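Local coordinates for protein deseasin MCP-01 (Pseudoalteromonas sp., PDB 3VV3) that probably hydrolyses peptide bonds in collagen, as a bacterial serine protease of the subtilisin family, at residues Ser172-Asp184 and Asn210-Val222. Sequence-based numbering, arbitrary orientation.
Sequences SWGGGGFSQALAD and NPHYPSNYENDNV
The ring of Tyr-217 is wedged against Phe-178, Leu-182 and Ala-183. Its CE1 edge points at the face of Phe-178 in an offset edge-to-face pair, the planes 60° apart, with CE1 3.5 Å from Phe-178 CD2. Across the ring from CE1, Tyr-217 CE2 lies 3.6 Å from Leu-182 CD2, the leucine crossing at about a right angle. Ala-183 lies over one ring face and Tyr-213 CD1 over the centre of the opposite one; a methyl at Ala-183 is small enough for the helix to come this close. With CG anti to its carbonyl carbon (chi1 -77°), Tyr-217 carries its hydroxyl to the helix start, where Ser-179 N donates to OH over 2.8 Å. Ser-179 is the N-cap, its OG accepting from Leu-182 N, while a water links Tyr-217 OH to Gly-177 O. A phenylalanine here would probably keep the ring packing but leave Ser-179 N and that water without their hydroxyl partner.

In this subtilisin-type alpha/beta fold, residues 172-179 lead from parallel strand 166-171 into helix 180-191, and residues 210-221 lead into strand 222-228; the contact joins these two connections. Pro-214, after a cis peptide bond, lays CD over the six-membered ring of Trp-173, 4.0 Å from its centroid, a CH-pi contact to which the flat indole and compact pyrrolidine are well suited. Next to it, Gly-175 N donates to Tyr-213 O (2.9 Å). Gly-174 passes so close to this oxygen and to His-212 that a CB would clash. Phe-178 N sits over a face of Tyr-213, 3.6 Å from CE2, and one water bridges Gly-176 O to Tyr-213 N.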
# COMPACT_ATOMS: atom_id res chain seq x y z
N SER A 172 1.32 6.61 -10.10
CA SER A 172 1.57 5.52 -9.15
C SER A 172 0.26 4.99 -8.61
O SER A 172 -0.03 5.09 -7.41
CB SER A 172 2.45 6.01 -8.00
OG SER A 172 3.77 6.30 -8.46
N TRP A 173 -0.55 4.46 -9.52
CA TRP A 173 -1.87 3.96 -9.19
C TRP A 173 -2.30 2.97 -10.26
O TRP A 173 -1.72 2.93 -11.34
CB TRP A 173 -2.90 5.10 -9.09
CG TRP A 173 -2.99 6.02 -10.29
CD1 TRP A 173 -2.27 7.17 -10.50
CD2 TRP A 173 -3.87 5.89 -11.42
NE1 TRP A 173 -2.63 7.74 -11.70
CE2 TRP A 173 -3.61 6.98 -12.28
CE3 TRP A 173 -4.84 4.96 -11.80
CZ2 TRP A 173 -4.28 7.16 -13.49
CZ3 TRP A 173 -5.51 5.15 -13.00
CH2 TRP A 173 -5.22 6.23 -13.83
N GLY A 174 -3.31 2.17 -9.95
CA GLY A 174 -3.85 1.25 -10.93
C GLY A 174 -5.14 0.64 -10.44
O GLY A 174 -5.48 0.76 -9.26
N GLY A 175 -5.87 0.00 -11.34
CA GLY A 175 -7.10 -0.67 -10.99
C GLY A 175 -8.07 -0.67 -12.14
O GLY A 175 -7.97 0.16 -13.05
N GLY A 176 -9.00 -1.61 -12.13
CA GLY A 176 -10.07 -1.64 -13.10
C GLY A 176 -9.66 -2.27 -14.41
O GLY A 176 -8.55 -2.79 -14.56
N GLY A 177 -10.58 -2.24 -15.37
CA GLY A 177 -10.31 -2.80 -16.68
C GLY A 177 -10.13 -1.68 -17.68
O GLY A 177 -10.08 -0.51 -17.32
N PHE A 178 -10.05 -2.07 -18.95
CA PHE A 178 -9.89 -1.10 -20.03
C PHE A 178 -11.00 -0.06 -20.06
O PHE A 178 -12.19 -0.40 -20.02
CB PHE A 178 -9.83 -1.84 -21.36
CG PHE A 178 -9.57 -0.94 -22.53
CD1 PHE A 178 -10.62 -0.28 -23.15
CD2 PHE A 178 -8.28 -0.75 -23.00
CE1 PHE A 178 -10.38 0.55 -24.22
CE2 PHE A 178 -8.04 0.08 -24.08
CZ PHE A 178 -9.10 0.74 -24.69
N SER A 179 -10.61 1.21 -20.14
CA SER A 179 -11.54 2.32 -20.33
C SER A 179 -11.17 3.08 -21.59
O SER A 179 -10.05 3.57 -21.71
CB SER A 179 -11.51 3.27 -19.13
OG SER A 179 -12.05 4.54 -19.48
N GLN A 180 -12.10 3.20 -22.52
CA GLN A 180 -11.85 3.96 -23.73
C GLN A 180 -11.66 5.44 -23.41
O GLN A 180 -10.88 6.14 -24.06
CB GLN A 180 -12.99 3.79 -24.74
CG GLN A 180 -12.64 4.35 -26.11
CD GLN A 180 -11.44 3.67 -26.72
OE1 GLN A 180 -11.45 2.46 -26.97
NE2 GLN A 180 -10.38 4.44 -26.98
N ALA A 181 -12.41 5.93 -22.42
CA ALA A 181 -12.30 7.32 -22.00
C ALA A 181 -10.90 7.61 -21.47
O ALA A 181 -10.32 8.66 -21.76
CB ALA A 181 -13.36 7.68 -20.95
N LEU A 182 -10.36 6.68 -20.69
CA LEU A 182 -9.00 6.87 -20.15
C LEU A 182 -7.96 6.74 -21.27
O LEU A 182 -7.02 7.54 -21.35
CB LEU A 182 -8.72 5.89 -19.01
CG LEU A 182 -7.34 5.98 -18.34
CD1 LEU A 182 -7.02 7.43 -18.01
CD2 LEU A 182 -7.32 5.12 -17.07
N ALA A 183 -8.12 5.74 -22.13
CA ALA A 183 -7.24 5.60 -23.29
C ALA A 183 -7.21 6.91 -24.09
O ALA A 183 -6.15 7.36 -24.54
CB ALA A 183 -7.70 4.45 -24.17
N ASP A 184 -8.39 7.50 -24.28
CA ASP A 184 -8.51 8.72 -25.08
C ASP A 184 -7.84 9.91 -24.39
O ASP A 184 -7.25 10.76 -25.06
CB ASP A 184 -9.98 9.05 -25.34
CG ASP A 184 -10.63 8.12 -26.35
OD1 ASP A 184 -9.93 7.29 -26.97
OD2 ASP A 184 -11.86 8.23 -26.54
N ASN A 210 -2.33 -11.11 -17.68
CA ASN A 210 -3.24 -10.55 -16.70
C ASN A 210 -3.14 -9.03 -16.73
O ASN A 210 -2.44 -8.45 -15.91
CB ASN A 210 -2.87 -11.04 -15.29
CG ASN A 210 -2.73 -12.56 -15.22
OD1 ASN A 210 -3.73 -13.26 -15.08
ND2 ASN A 210 -1.50 -13.06 -15.30
N PRO A 211 -3.82 -8.39 -17.69
CA PRO A 211 -3.67 -6.94 -17.88
C PRO A 211 -4.00 -6.11 -16.64
O PRO A 211 -4.93 -6.42 -15.90
CB PRO A 211 -4.65 -6.63 -19.01
CG PRO A 211 -4.74 -7.91 -19.78
CD PRO A 211 -4.68 -8.99 -18.73
N HIS A 212 -3.21 -5.06 -16.44
CA HIS A 212 -3.32 -4.15 -15.32
C HIS A 212 -3.37 -2.76 -15.92
O HIS A 212 -2.57 -2.46 -16.81
CB HIS A 212 -2.07 -4.31 -14.44
CG HIS A 212 -1.91 -3.25 -13.39
ND1 HIS A 212 -1.17 -2.10 -13.60
CD2 HIS A 212 -2.33 -3.19 -12.10
CE1 HIS A 212 -1.17 -1.37 -12.50
NE2 HIS A 212 -1.87 -2.01 -11.58
N TYR A 213 -4.30 -1.93 -15.46
CA TYR A 213 -4.45 -0.58 -16.01
C TYR A 213 -4.13 0.48 -14.97
O TYR A 213 -4.43 0.30 -13.79
CB TYR A 213 -5.86 -0.41 -16.60
CG TYR A 213 -6.04 -1.32 -17.79
CD1 TYR A 213 -5.54 -0.96 -19.04
CD2 TYR A 213 -6.63 -2.57 -17.66
CE1 TYR A 213 -5.66 -1.79 -20.12
CE2 TYR A 213 -6.75 -3.41 -18.74
CZ TYR A 213 -6.26 -3.02 -19.98
OH TYR A 213 -6.37 -3.84 -21.08
N PRO A 214 -3.54 1.62 -15.40
CA PRO A 214 -3.29 2.00 -16.79
C PRO A 214 -1.99 1.48 -17.43
O PRO A 214 -1.74 1.81 -18.59
CB PRO A 214 -3.22 3.54 -16.72
CG PRO A 214 -2.69 3.81 -15.33
CD PRO A 214 -3.35 2.74 -14.47
N SER A 215 -1.19 0.69 -16.73
CA SER A 215 0.11 0.31 -17.32
C SER A 215 -0.02 -0.51 -18.60
O SER A 215 0.85 -0.42 -19.47
CB SER A 215 1.01 -0.39 -16.30
OG SER A 215 0.40 -1.56 -15.81
N ASN A 216 -1.10 -1.28 -18.75
CA ASN A 216 -1.30 -2.07 -19.96
C ASN A 216 -1.84 -1.30 -21.18
O ASN A 216 -1.95 -1.88 -22.27
CB ASN A 216 -2.18 -3.32 -19.70
CG ASN A 216 -1.37 -4.55 -19.31
OD1 ASN A 216 -0.77 -4.60 -18.24
ND2 ASN A 216 -1.35 -5.55 -20.19
N TYR A 217 -2.20 -0.03 -21.02
CA TYR A 217 -2.64 0.73 -22.19
C TYR A 217 -1.52 0.71 -23.22
O TYR A 217 -0.35 0.89 -22.87
CB TYR A 217 -3.03 2.17 -21.84
CG TYR A 217 -4.39 2.24 -21.19
CD1 TYR A 217 -5.52 1.83 -21.90
CD2 TYR A 217 -4.55 2.69 -19.89
CE1 TYR A 217 -6.78 1.87 -21.31
CE2 TYR A 217 -5.80 2.73 -19.29
CZ TYR A 217 -6.91 2.32 -20.02
OH TYR A 217 -8.16 2.35 -19.43
N GLU A 218 -1.87 0.46 -24.48
CA GLU A 218 -0.87 0.31 -25.54
C GLU A 218 -0.41 1.64 -26.15
O GLU A 218 0.43 1.67 -27.07
CB GLU A 218 -1.39 -0.64 -26.61
CG GLU A 218 -1.55 -2.08 -26.13
CD GLU A 218 -2.21 -2.96 -27.16
OE1 GLU A 218 -2.60 -2.44 -28.23
OE2 GLU A 218 -2.36 -4.18 -26.91
N ASN A 219 -0.95 2.73 -25.63
CA ASN A 219 -0.53 4.06 -26.04
C ASN A 219 1.00 4.18 -26.04
O ASN A 219 1.66 3.76 -25.09
CB ASN A 219 -1.15 5.11 -25.11
CG ASN A 219 -2.67 5.12 -25.15
OD1 ASN A 219 -3.27 6.11 -25.56
ND2 ASN A 219 -3.29 4.02 -24.75
N ASP A 220 1.56 4.73 -27.11
CA ASP A 220 3.02 4.80 -27.22
C ASP A 220 3.71 5.63 -26.13
O ASP A 220 4.89 5.40 -25.82
CB ASP A 220 3.45 5.29 -28.60
CG ASP A 220 3.26 4.25 -29.68
OD1 ASP A 220 3.38 3.04 -29.39
OD2 ASP A 220 2.99 4.65 -30.84
N ASN A 221 3.00 6.59 -25.54
CA ASN A 221 3.63 7.45 -24.53
C ASN A 221 3.52 6.90 -23.11
O ASN A 221 3.96 7.53 -22.15
CB ASN A 221 3.06 8.87 -24.58
CG ASN A 221 1.58 8.91 -24.23
OD1 ASN A 221 0.83 8.00 -24.59
ND2 ASN A 221 1.16 9.96 -23.54
N VAL A 222 2.92 5.72 -22.97
CA VAL A 222 2.87 5.06 -21.66
C VAL A 222 4.18 4.34 -21.41
O VAL A 222 4.63 3.54 -22.23
CB VAL A 222 1.69 4.06 -21.58
CG1 VAL A 222 1.79 3.19 -20.33
CG2 VAL A 222 0.34 4.81 -21.62
O HOH W 1 -6.00 -3.11 -13.46
O HOH W 2 -7.75 -5.42 -15.44
O HOH W 3 -8.50 1.78 -16.84